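Local coordinates for histone FOLD protein (Methanopyrus kandleri, PDB 1F1E), which is an archaeal DNA-binding histone that joins two histone folds in one chain and probably packages DNA as a dimer of such chains, at residues 33-41 / 144-154; 5-16 / 78-88. One frame throughout, in Å; residues are numbered along the deposited sequence.

Both contacts tie the first histone fold of the chain to the second. Their segments alternate along the sequence: 5-16 and 33-41 come from the first half, 78-88 and 144-154 from the second. Helix 25-51, the long central helix of the first fold, receives the chain's C-terminal tail in interaction 1, while in interaction 2 helix 7-15 is met by the run leading into helix 85-94. The centres lie about 16 Å apart, on opposite sides of the centre of the chain, yet the contacts touch where Val35 and Pro36 pack on Ile10 and where Ala39 meets Leu5. The two folds are thus clasped as a histone pair within one polypeptide.

Interaction 1: 33-41 / 144-154; sequences DFVPTMAEY and ITYSMPKGGEL
Phe34 reaches across to Ile144 with its CG anti to the backbone N (chi1 176°), which lays one ring face against the isoleucine: Ile144 CG1 sits over the centre, 3.9 Å from the centroid, in a CH-pi contact. The carbonyl O of Gly152 comes to the ring edge, 3.7 Å from Phe34 CE1, while Met148 CG approaches CZ and Leu154 CD1 approaches CE1, both obliquely. A serine in place of Phe34 would probably leave Ile144, Met148 and Leu154 CD1 without their common partner and open a gap beside the C-terminal tail. One turn on, Thr37 touches the terminal residue through its methyl, and its backbone O shares a bridging water with Leu154 OXT, the water donating to both. Met38 packs its CB alongside Leu154 CD1 at 4.0 Å. Tyr41 then offers a ring face to the other branch of that leucine, Leu154 CD2 standing 4.0 Å from the centroid and 6° off the normal. Tyr41 OH lies 3.6 Å from Pro149 CG and hydrogen-bonds to Val69 O of the second subunit. Here the central helix of one histone fold meets the last helix and C-terminal tail of its partner, the intramolecular counterpart of a histone dimer interface.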
loop_
_atom_site.group_PDB
_atom_site.type_symbol
_atom_site.label_atom_id
_atom_site.label_comp_id
_atom_site.label_asym_id
_atom_site.label_seq_id
_atom_site.Cartn_x
_atom_site.Cartn_y
_atom_site.Cartn_z
ATOM N N ASP A 33 -2.033 -3.464 -18.961
ATOM C CA ASP A 33 -3.187 -3.822 -18.147
ATOM C C ASP A 33 -3.053 -3.111 -16.791
ATOM O O ASP A 33 -3.989 -2.554 -16.229
ATOM C CB ASP A 33 -3.314 -5.344 -17.944
ATOM C CG ASP A 33 -3.998 -6.089 -19.104
ATOM O OD1 ASP A 33 -4.600 -5.417 -19.973
ATOM O OD2 ASP A 33 -3.847 -7.347 -19.188
ATOM N N PHE A 34 -1.845 -3.124 -16.201
ATOM C CA PHE A 34 -1.687 -2.684 -14.844
ATOM C C PHE A 34 -1.714 -1.165 -14.611
ATOM O O PHE A 34 -2.371 -0.705 -13.692
ATOM C CB PHE A 34 -0.365 -3.271 -14.292
ATOM C CG PHE A 34 -0.105 -2.743 -12.898
ATOM C CD1 PHE A 34 -0.824 -3.312 -11.843
ATOM C CD2 PHE A 34 0.850 -1.775 -12.679
ATOM C CE1 PHE A 34 -0.572 -2.829 -10.581
ATOM C CE2 PHE A 34 1.033 -1.256 -11.407
ATOM C CZ PHE A 34 0.332 -1.831 -10.396
ATOM N N VAL A 35 -0.981 -0.438 -15.431
ATOM C CA VAL A 35 -0.859 1.010 -15.155
ATOM C C VAL A 35 -2.212 1.684 -15.101
ATOM O O VAL A 35 -2.412 2.472 -14.165
ATOM C CB VAL A 35 0.164 1.693 -16.084
ATOM C CG1 VAL A 35 0.163 3.195 -15.974
ATOM C CG2 VAL A 35 1.537 1.128 -15.737
ATOM N N PRO A 36 -3.159 1.497 -16.007
ATOM C CA PRO A 36 -4.452 2.161 -15.833
ATOM C C PRO A 36 -5.174 1.740 -14.577
ATOM O O PRO A 36 -5.863 2.541 -13.959
ATOM C CB PRO A 36 -5.199 1.736 -17.129
ATOM C CG PRO A 36 -4.120 1.422 -18.087
ATOM C CD PRO A 36 -3.066 0.733 -17.277
ATOM N N THR A 37 -5.084 0.485 -14.168
ATOM C CA THR A 37 -5.704 0.026 -12.927
ATOM C C THR A 37 -5.068 0.683 -11.717
ATOM O O THR A 37 -5.764 1.119 -10.806
ATOM C CB THR A 37 -5.543 -1.510 -12.842
ATOM O OG1 THR A 37 -6.376 -2.109 -13.828
ATOM C CG2 THR A 37 -5.984 -2.057 -11.514
HETATM N N MSE A 38 -3.700 0.800 -11.749
HETATM C CA MSE A 38 -2.996 1.525 -10.702
HETATM C C MSE A 38 -3.398 2.982 -10.662
HETATM O O MSE A 38 -3.618 3.527 -9.595
HETATM C CB MSE A 38 -1.488 1.379 -10.870
HETATM C CG MSE A 38 -0.704 2.118 -9.848
HETATM SE SE MSE A 38 -0.318 3.840 -10.253
HETATM C CE MSE A 38 0.780 3.687 -11.640
ATOM N N ALA A 39 -3.493 3.626 -11.799
ATOM C CA ALA A 39 -3.891 5.022 -11.830
ATOM C C ALA A 39 -5.261 5.200 -11.218
ATOM O O ALA A 39 -5.518 6.162 -10.473
ATOM C CB ALA A 39 -3.836 5.583 -13.243
ATOM N N GLU A 40 -6.193 4.281 -11.525
ATOM C CA GLU A 40 -7.534 4.361 -10.970
ATOM C C GLU A 40 -7.527 4.130 -9.474
ATOM O O GLU A 40 -8.232 4.823 -8.734
ATOM C CB GLU A 40 -8.426 3.374 -11.739
ATOM C CG GLU A 40 -9.834 3.356 -11.232
ATOM C CD GLU A 40 -10.843 2.759 -12.185
ATOM O OE1 GLU A 40 -10.444 2.239 -13.207
ATOM O OE2 GLU A 40 -12.012 2.884 -11.869
ATOM N N TYR A 41 -6.763 3.167 -9.020
ATOM C CA TYR A 41 -6.607 2.873 -7.633
ATOM C C TYR A 41 -6.110 4.108 -6.872
ATOM O O TYR A 41 -6.587 4.476 -5.823
ATOM C CB TYR A 41 -5.651 1.670 -7.478
ATOM C CG TYR A 41 -5.063 1.601 -6.087
ATOM C CD1 TYR A 41 -5.696 1.091 -4.976
ATOM C CD2 TYR A 41 -3.776 2.047 -5.890
ATOM C CE1 TYR A 41 -5.063 1.073 -3.762
ATOM C CE2 TYR A 41 -3.117 2.045 -4.670
ATOM C CZ TYR A 41 -3.801 1.533 -3.595
ATOM O OH TYR A 41 -3.162 1.514 -2.361
ATOM N N ILE A 144 5.164 -5.832 -9.658
ATOM C CA ILE A 144 3.826 -5.462 -9.204
ATOM C C ILE A 144 3.504 -6.085 -7.874
ATOM O O ILE A 144 3.044 -5.373 -6.985
ATOM C CB ILE A 144 2.838 -5.812 -10.326
ATOM C CG1 ILE A 144 2.953 -4.927 -11.560
ATOM C CG2 ILE A 144 1.437 -5.800 -9.803
ATOM C CD1 ILE A 144 2.285 -5.437 -12.812
ATOM N N THR A 145 3.724 -7.399 -7.801
ATOM C CA THR A 145 3.282 -8.090 -6.586
ATOM C C THR A 145 4.057 -7.586 -5.385
ATOM O O THR A 145 3.497 -7.370 -4.318
ATOM C CB THR A 145 3.510 -9.585 -6.806
ATOM O OG1 THR A 145 2.498 -10.078 -7.662
ATOM C CG2 THR A 145 3.386 -10.227 -5.455
ATOM N N TYR A 146 5.360 -7.398 -5.577
ATOM C CA TYR A 146 6.226 -7.031 -4.478
ATOM C C TYR A 146 5.857 -5.625 -4.081
ATOM O O TYR A 146 5.548 -5.323 -2.937
ATOM C CB TYR A 146 7.671 -7.159 -4.920
ATOM C CG TYR A 146 8.668 -6.941 -3.834
ATOM C CD1 TYR A 146 9.071 -5.637 -3.510
ATOM C CD2 TYR A 146 9.265 -7.988 -3.126
ATOM C CE1 TYR A 146 9.989 -5.382 -2.524
ATOM C CE2 TYR A 146 10.167 -7.759 -2.122
ATOM C CZ TYR A 146 10.517 -6.459 -1.841
ATOM O OH TYR A 146 11.430 -6.211 -0.872
ATOM N N SER A 147 5.898 -4.709 -5.060
ATOM C CA SER A 147 5.805 -3.330 -4.695
ATOM C C SER A 147 4.438 -2.798 -4.283
ATOM O O SER A 147 4.396 -1.789 -3.579
ATOM C CB SER A 147 6.403 -2.474 -5.805
ATOM O OG SER A 147 5.560 -2.439 -6.913
HETATM N N MSE A 148 3.350 -3.408 -4.681
HETATM C CA MSE A 148 2.030 -2.877 -4.428
HETATM C C MSE A 148 1.340 -3.637 -3.289
HETATM O O MSE A 148 1.612 -4.803 -3.010
HETATM C CB MSE A 148 1.193 -2.957 -5.728
HETATM C CG MSE A 148 1.566 -1.982 -6.803
HETATM SE SE MSE A 148 1.126 -0.230 -6.548
HETATM C CE MSE A 148 2.836 0.401 -6.558
ATOM N N PRO A 149 0.381 -3.024 -2.647
ATOM C CA PRO A 149 -0.436 -3.740 -1.673
ATOM C C PRO A 149 -1.266 -4.796 -2.390
ATOM O O PRO A 149 -1.632 -4.655 -3.530
ATOM C CB PRO A 149 -1.310 -2.616 -1.124
ATOM C CG PRO A 149 -1.382 -1.651 -2.273
ATOM C CD PRO A 149 0.001 -1.609 -2.838
ATOM N N LYS A 150 -1.610 -5.824 -1.655
ATOM C CA LYS A 150 -2.506 -6.885 -2.153
ATOM C C LYS A 150 -1.969 -7.440 -3.460
ATOM O O LYS A 150 -2.744 -7.801 -4.349
ATOM C CB LYS A 150 -3.959 -6.401 -2.234
ATOM C CG LYS A 150 -4.520 -6.166 -0.860
ATOM C CD LYS A 150 -4.788 -7.472 -0.104
ATOM C CE LYS A 150 -5.439 -6.862 1.169
ATOM N NZ LYS A 150 -5.045 -7.715 2.242
ATOM N N GLY A 151 -0.655 -7.534 -3.566
ATOM C CA GLY A 151 -0.014 -8.134 -4.709
ATOM C C GLY A 151 -0.261 -7.386 -5.982
ATOM O O GLY A 151 -0.122 -7.885 -7.078
ATOM N N GLY A 152 -0.689 -6.147 -5.893
ATOM C CA GLY A 152 -0.994 -5.393 -7.105
ATOM C C GLY A 152 -2.348 -5.728 -7.641
ATOM O O GLY A 152 -2.593 -5.272 -8.758
ATOM N N GLU A 153 -3.196 -6.433 -6.945
ATOM C CA GLU A 153 -4.552 -6.669 -7.408
ATOM C C GLU A 153 -5.446 -5.503 -7.061
ATOM O O GLU A 153 -6.280 -5.527 -6.177
ATOM C CB GLU A 153 -4.989 -8.025 -6.821
ATOM C CG GLU A 153 -4.102 -9.114 -7.363
ATOM C CD GLU A 153 -4.672 -10.518 -7.334
ATOM O OE1 GLU A 153 -5.505 -10.785 -6.412
ATOM O OE2 GLU A 153 -4.290 -11.317 -8.217
ATOM N N LEU A 154 -5.156 -4.431 -7.770
ATOM C CA LEU A 154 -5.688 -3.115 -7.508
ATOM C C LEU A 154 -6.939 -2.792 -8.311
ATOM O O LEU A 154 -7.245 -3.624 -9.202
ATOM C CB LEU A 154 -4.639 -2.021 -7.846
ATOM C CG LEU A 154 -3.302 -2.123 -7.220
ATOM C CD1 LEU A 154 -2.387 -0.970 -7.707
ATOM C CD2 LEU A 154 -3.363 -2.185 -5.676
ATOM O OXT LEU A 154 -7.544 -1.734 -7.980
HETATM O O HOH W 1 -8.213 0.192 -9.810
#

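Interaction 2: 5-16 / 78-88; sequences LPKAAIERIFRQ and YDGELFGRATV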
loop_
_atom_site.group_PDB
_atom_site.type_symbol
_atom_site.label_atom_id
_atom_site.label_comp_id
_atom_site.label_asym_id
_atom_site.label_seq_id
_atom_site.Cartn_x
_atom_site.Cartn_y
_atom_site.Cartn_z
ATOM N N LEU A 5 -5.273 6.467 -20.566
ATOM C CA LEU A 5 -3.820 6.673 -20.635
ATOM C C LEU A 5 -3.250 6.085 -21.891
ATOM O O LEU A 5 -3.489 4.872 -22.128
ATOM C CB LEU A 5 -3.192 5.987 -19.439
ATOM C CG LEU A 5 -3.683 6.562 -18.108
ATOM C CD1 LEU A 5 -3.074 5.696 -17.023
ATOM C CD2 LEU A 5 -3.251 8.004 -17.892
ATOM N N PRO A 6 -2.553 6.784 -22.753
ATOM C CA PRO A 6 -2.052 6.102 -23.961
ATOM C C PRO A 6 -0.941 5.113 -23.695
ATOM O O PRO A 6 -0.069 5.335 -22.897
ATOM C CB PRO A 6 -1.502 7.265 -24.812
ATOM C CG PRO A 6 -2.203 8.463 -24.276
ATOM C CD PRO A 6 -2.194 8.219 -22.790
ATOM N N LYS A 7 -1.053 4.004 -24.449
ATOM C CA LYS A 7 -0.107 2.923 -24.268
ATOM C C LYS A 7 1.323 3.396 -24.581
ATOM O O LYS A 7 2.274 3.011 -23.893
ATOM C CB LYS A 7 -0.379 1.682 -25.138
ATOM C CG LYS A 7 -1.599 0.920 -24.723
ATOM C CD LYS A 7 -2.085 -0.192 -25.620
ATOM C CE LYS A 7 -2.953 -1.243 -24.971
ATOM N NZ LYS A 7 -3.124 -2.582 -25.652
ATOM N N ALA A 8 1.463 4.226 -25.610
ATOM C CA ALA A 8 2.817 4.671 -25.946
ATOM C C ALA A 8 3.478 5.445 -24.823
ATOM O O ALA A 8 4.684 5.272 -24.577
ATOM C CB ALA A 8 2.747 5.511 -27.208
ATOM N N ALA A 9 2.634 6.215 -24.145
ATOM C CA ALA A 9 3.116 7.009 -22.981
ATOM C C ALA A 9 3.402 6.092 -21.791
ATOM O O ALA A 9 4.468 6.256 -21.177
ATOM C CB ALA A 9 2.174 8.129 -22.593
ATOM N N ILE A 10 2.517 5.138 -21.492
ATOM C CA ILE A 10 2.797 4.114 -20.473
ATOM C C ILE A 10 4.141 3.450 -20.710
ATOM O O ILE A 10 4.974 3.346 -19.808
ATOM C CB ILE A 10 1.686 3.080 -20.389
ATOM C CG1 ILE A 10 0.343 3.733 -19.954
ATOM C CG2 ILE A 10 2.069 1.932 -19.487
ATOM C CD1 ILE A 10 -0.797 2.739 -20.081
ATOM N N GLU A 11 4.353 3.009 -21.956
ATOM C CA GLU A 11 5.626 2.408 -22.245
ATOM C C GLU A 11 6.825 3.319 -22.074
ATOM O O GLU A 11 7.755 2.826 -21.506
ATOM C CB GLU A 11 5.599 1.939 -23.729
ATOM C CG GLU A 11 6.849 1.141 -24.023
ATOM C CD GLU A 11 6.949 0.648 -25.434
ATOM O OE1 GLU A 11 5.945 0.758 -26.190
ATOM O OE2 GLU A 11 8.056 0.175 -25.762
ATOM N N ARG A 12 6.745 4.566 -22.590
ATOM C CA ARG A 12 7.927 5.422 -22.436
ATOM C C ARG A 12 8.270 5.644 -20.950
ATOM O O ARG A 12 9.420 5.680 -20.549
ATOM C CB ARG A 12 7.806 6.766 -23.155
ATOM C CG ARG A 12 7.803 6.630 -24.692
ATOM C CD ARG A 12 7.837 8.045 -25.291
ATOM N NE ARG A 12 6.548 8.699 -25.028
ATOM C CZ ARG A 12 5.469 8.631 -25.787
ATOM N NH1 ARG A 12 5.424 7.942 -26.926
ATOM N NH2 ARG A 12 4.384 9.270 -25.436
ATOM N N ILE A 13 7.185 5.820 -20.169
ATOM C CA ILE A 13 7.382 6.183 -18.782
ATOM C C ILE A 13 7.991 4.983 -18.076
ATOM O O ILE A 13 8.928 5.089 -17.308
ATOM C CB ILE A 13 6.110 6.701 -18.166
ATOM C CG1 ILE A 13 5.696 8.043 -18.777
ATOM C CG2 ILE A 13 6.202 6.820 -16.669
ATOM C CD1 ILE A 13 4.214 8.362 -18.554
ATOM N N PHE A 14 7.406 3.809 -18.286
ATOM C CA PHE A 14 7.984 2.603 -17.659
ATOM C C PHE A 14 9.433 2.425 -18.072
ATOM O O PHE A 14 10.310 2.100 -17.271
ATOM C CB PHE A 14 7.151 1.415 -18.101
ATOM C CG PHE A 14 7.548 0.115 -17.477
ATOM C CD1 PHE A 14 8.383 -0.756 -18.111
ATOM C CD2 PHE A 14 7.077 -0.221 -16.209
ATOM C CE1 PHE A 14 8.756 -1.970 -17.554
ATOM C CE2 PHE A 14 7.465 -1.394 -15.642
ATOM C CZ PHE A 14 8.296 -2.270 -16.304
ATOM N N ARG A 15 9.672 2.656 -19.373
ATOM C CA ARG A 15 11.029 2.456 -19.890
ATOM C C ARG A 15 12.033 3.438 -19.321
ATOM O O ARG A 15 13.247 3.230 -19.246
ATOM C CB ARG A 15 10.937 2.545 -21.426
ATOM C CG ARG A 15 11.762 1.702 -22.292
ATOM C CD ARG A 15 11.565 2.095 -23.750
ATOM N NE ARG A 15 10.772 1.100 -24.484
ATOM C CZ ARG A 15 11.310 -0.060 -24.873
ATOM N NH1 ARG A 15 10.579 -0.937 -25.543
ATOM N NH2 ARG A 15 12.573 -0.356 -24.592
ATOM N N GLN A 16 11.607 4.584 -18.808
ATOM C CA GLN A 16 12.483 5.496 -18.130
ATOM C C GLN A 16 13.161 4.828 -16.953
ATOM O O GLN A 16 14.233 5.235 -16.545
ATOM C CB GLN A 16 11.732 6.690 -17.514
ATOM C CG GLN A 16 11.190 7.633 -18.559
ATOM C CD GLN A 16 10.257 8.718 -18.079
ATOM O OE1 GLN A 16 9.769 9.521 -18.855
ATOM N NE2 GLN A 16 9.987 8.762 -16.782
ATOM N N TYR A 78 10.128 14.314 -9.594
ATOM C CA TYR A 78 9.975 13.652 -10.883
ATOM C C TYR A 78 9.962 14.656 -12.026
ATOM O O TYR A 78 9.169 15.604 -12.037
ATOM C CB TYR A 78 8.698 12.833 -10.908
ATOM C CG TYR A 78 8.414 12.159 -12.213
ATOM C CD1 TYR A 78 9.015 10.939 -12.516
ATOM C CD2 TYR A 78 7.550 12.719 -13.143
ATOM C CE1 TYR A 78 8.775 10.292 -13.704
ATOM C CE2 TYR A 78 7.284 12.097 -14.364
ATOM C CZ TYR A 78 7.905 10.878 -14.619
ATOM O OH TYR A 78 7.699 10.195 -15.788
ATOM N N ASP A 79 10.812 14.396 -13.044
ATOM C CA ASP A 79 10.888 15.291 -14.151
ATOM C C ASP A 79 10.851 14.538 -15.504
ATOM O O ASP A 79 11.253 15.088 -16.509
ATOM C CB ASP A 79 12.155 16.147 -14.144
ATOM N N GLY A 80 10.346 13.324 -15.492
ATOM C CA GLY A 80 10.123 12.561 -16.710
ATOM C C GLY A 80 8.840 12.950 -17.422
ATOM O O GLY A 80 8.191 13.981 -17.185
ATOM N N GLU A 81 8.460 12.117 -18.375
ATOM C CA GLU A 81 7.224 12.275 -19.116
ATOM C C GLU A 81 6.004 12.219 -18.204
ATOM O O GLU A 81 5.886 11.404 -17.283
ATOM C CB GLU A 81 7.123 11.194 -20.201
ATOM C CG GLU A 81 5.910 11.538 -21.089
ATOM C CD GLU A 81 5.776 10.668 -22.322
ATOM O OE1 GLU A 81 6.779 10.018 -22.603
ATOM O OE2 GLU A 81 4.655 10.669 -22.961
ATOM N N LEU A 82 5.009 13.069 -18.465
ATOM C CA LEU A 82 3.749 13.109 -17.742
ATOM C C LEU A 82 2.588 12.834 -18.690
ATOM O O LEU A 82 2.726 13.058 -19.903
ATOM C CB LEU A 82 3.553 14.486 -17.119
ATOM C CG LEU A 82 4.526 14.871 -16.008
ATOM C CD1 LEU A 82 4.508 16.399 -15.875
ATOM C CD2 LEU A 82 4.209 14.091 -14.745
ATOM N N PHE A 83 1.530 12.297 -18.132
ATOM C CA PHE A 83 0.379 12.200 -19.017
ATOM C C PHE A 83 -0.239 13.555 -19.241
ATOM O O PHE A 83 0.053 14.517 -18.553
ATOM C CB PHE A 83 -0.580 11.248 -18.306
ATOM C CG PHE A 83 -0.091 9.805 -18.223
ATOM C CD1 PHE A 83 0.060 9.025 -19.349
ATOM C CD2 PHE A 83 0.218 9.282 -16.994
ATOM C CE1 PHE A 83 0.490 7.714 -19.262
ATOM C CE2 PHE A 83 0.623 7.974 -16.877
ATOM C CZ PHE A 83 0.751 7.195 -17.989
ATOM N N GLY A 84 -1.197 13.650 -20.190
ATOM C CA GLY A 84 -1.903 14.891 -20.396
ATOM C C GLY A 84 -2.774 15.261 -19.207
ATOM O O GLY A 84 -3.350 14.345 -18.602
ATOM N N ARG A 85 -2.832 16.559 -18.894
ATOM C CA ARG A 85 -3.548 16.994 -17.704
ATOM C C ARG A 85 -4.998 16.631 -17.797
ATOM O O ARG A 85 -5.604 16.139 -16.864
ATOM C CB ARG A 85 -3.468 18.534 -17.545
ATOM C CG ARG A 85 -4.417 19.099 -16.498
ATOM C CD ARG A 85 -4.284 20.617 -16.304
ATOM N NE ARG A 85 -2.849 20.963 -16.235
ATOM C CZ ARG A 85 -2.178 20.989 -15.118
ATOM N NH1 ARG A 85 -2.670 20.716 -13.927
ATOM N NH2 ARG A 85 -0.903 21.281 -15.134
ATOM N N ALA A 86 -5.628 16.807 -18.940
ATOM C CA ALA A 86 -7.038 16.510 -19.032
ATOM C C ALA A 86 -7.331 15.038 -18.811
ATOM O O ALA A 86 -8.357 14.662 -18.241
ATOM C CB ALA A 86 -7.673 16.939 -20.359
ATOM N N THR A 87 -6.492 14.176 -19.342
ATOM C CA THR A 87 -6.641 12.733 -19.149
ATOM C C THR A 87 -6.554 12.386 -17.680
ATOM O O THR A 87 -7.459 11.700 -17.147
ATOM C CB THR A 87 -5.568 11.970 -19.921
ATOM O OG1 THR A 87 -5.735 12.236 -21.310
ATOM C CG2 THR A 87 -5.716 10.469 -19.775
ATOM N N VAL A 88 -5.510 12.870 -16.978
ATOM C CA VAL A 88 -5.443 12.496 -15.599
ATOM C C VAL A 88 -6.540 13.171 -14.778
ATOM O O VAL A 88 -7.052 12.560 -13.818
ATOM C CB VAL A 88 -4.053 12.744 -14.983
ATOM C CG1 VAL A 88 -3.048 11.811 -15.656
ATOM C CG2 VAL A 88 -3.554 14.162 -15.038
HETATM O O HOH W 2 9.375 9.466 -21.724
#
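Phe83 is clamped between Leu5 and Ile13, a methyl group on each ring face. Leu5 CD2 stands over the middle of one face, 3.6 Å from the centroid of the Phe83 ring, and Ile13 CD1 lies over the opposite face, displaced toward the rim; both are CH-pi contacts. Ala9 CB approaches obliquely, 3.8 Å from Phe83 CE1, and Leu5 CD2 also reaches Thr87 CG2. Beyond the segments, Phe83 rests on Cys113 of helix 102-129.

The charged part is a side-on salt bridge. Arg12 NE donates its N-H to Glu81 OE1 at 2.8 Å, and Arg12 NH2 donates to Glu81 OE2 at 2.9 Å, each oxygen using its syn lone pair. Guanidinium and carboxylate are only 5° from coplanar, and this two-point grip fixes the turn of both groups. With CG anti to its N (chi1 -171°), the extended Glu81 chain carries the carboxylate out to the Arg12 guanidinium.

Hydrogen bonds through Gln16 and Tyr78 complete the seam. Gln16 OE1 takes the backbone N-H of Glu81 at 2.9 Å in its carbonyl plane, and a water donates to both Gln16 OE1 and Glu81 OE1. Gln16 NE2 donates to Tyr78 OH and also pairs with Glu117 OE2; Tyr78 OH in turn donates to Glu81 O at 2.6 Å. The seam docks the first helix of one histone fold against the chain entering the first helix of the other, two histone folds paired within one chain as two subunits pair in a histone dimer.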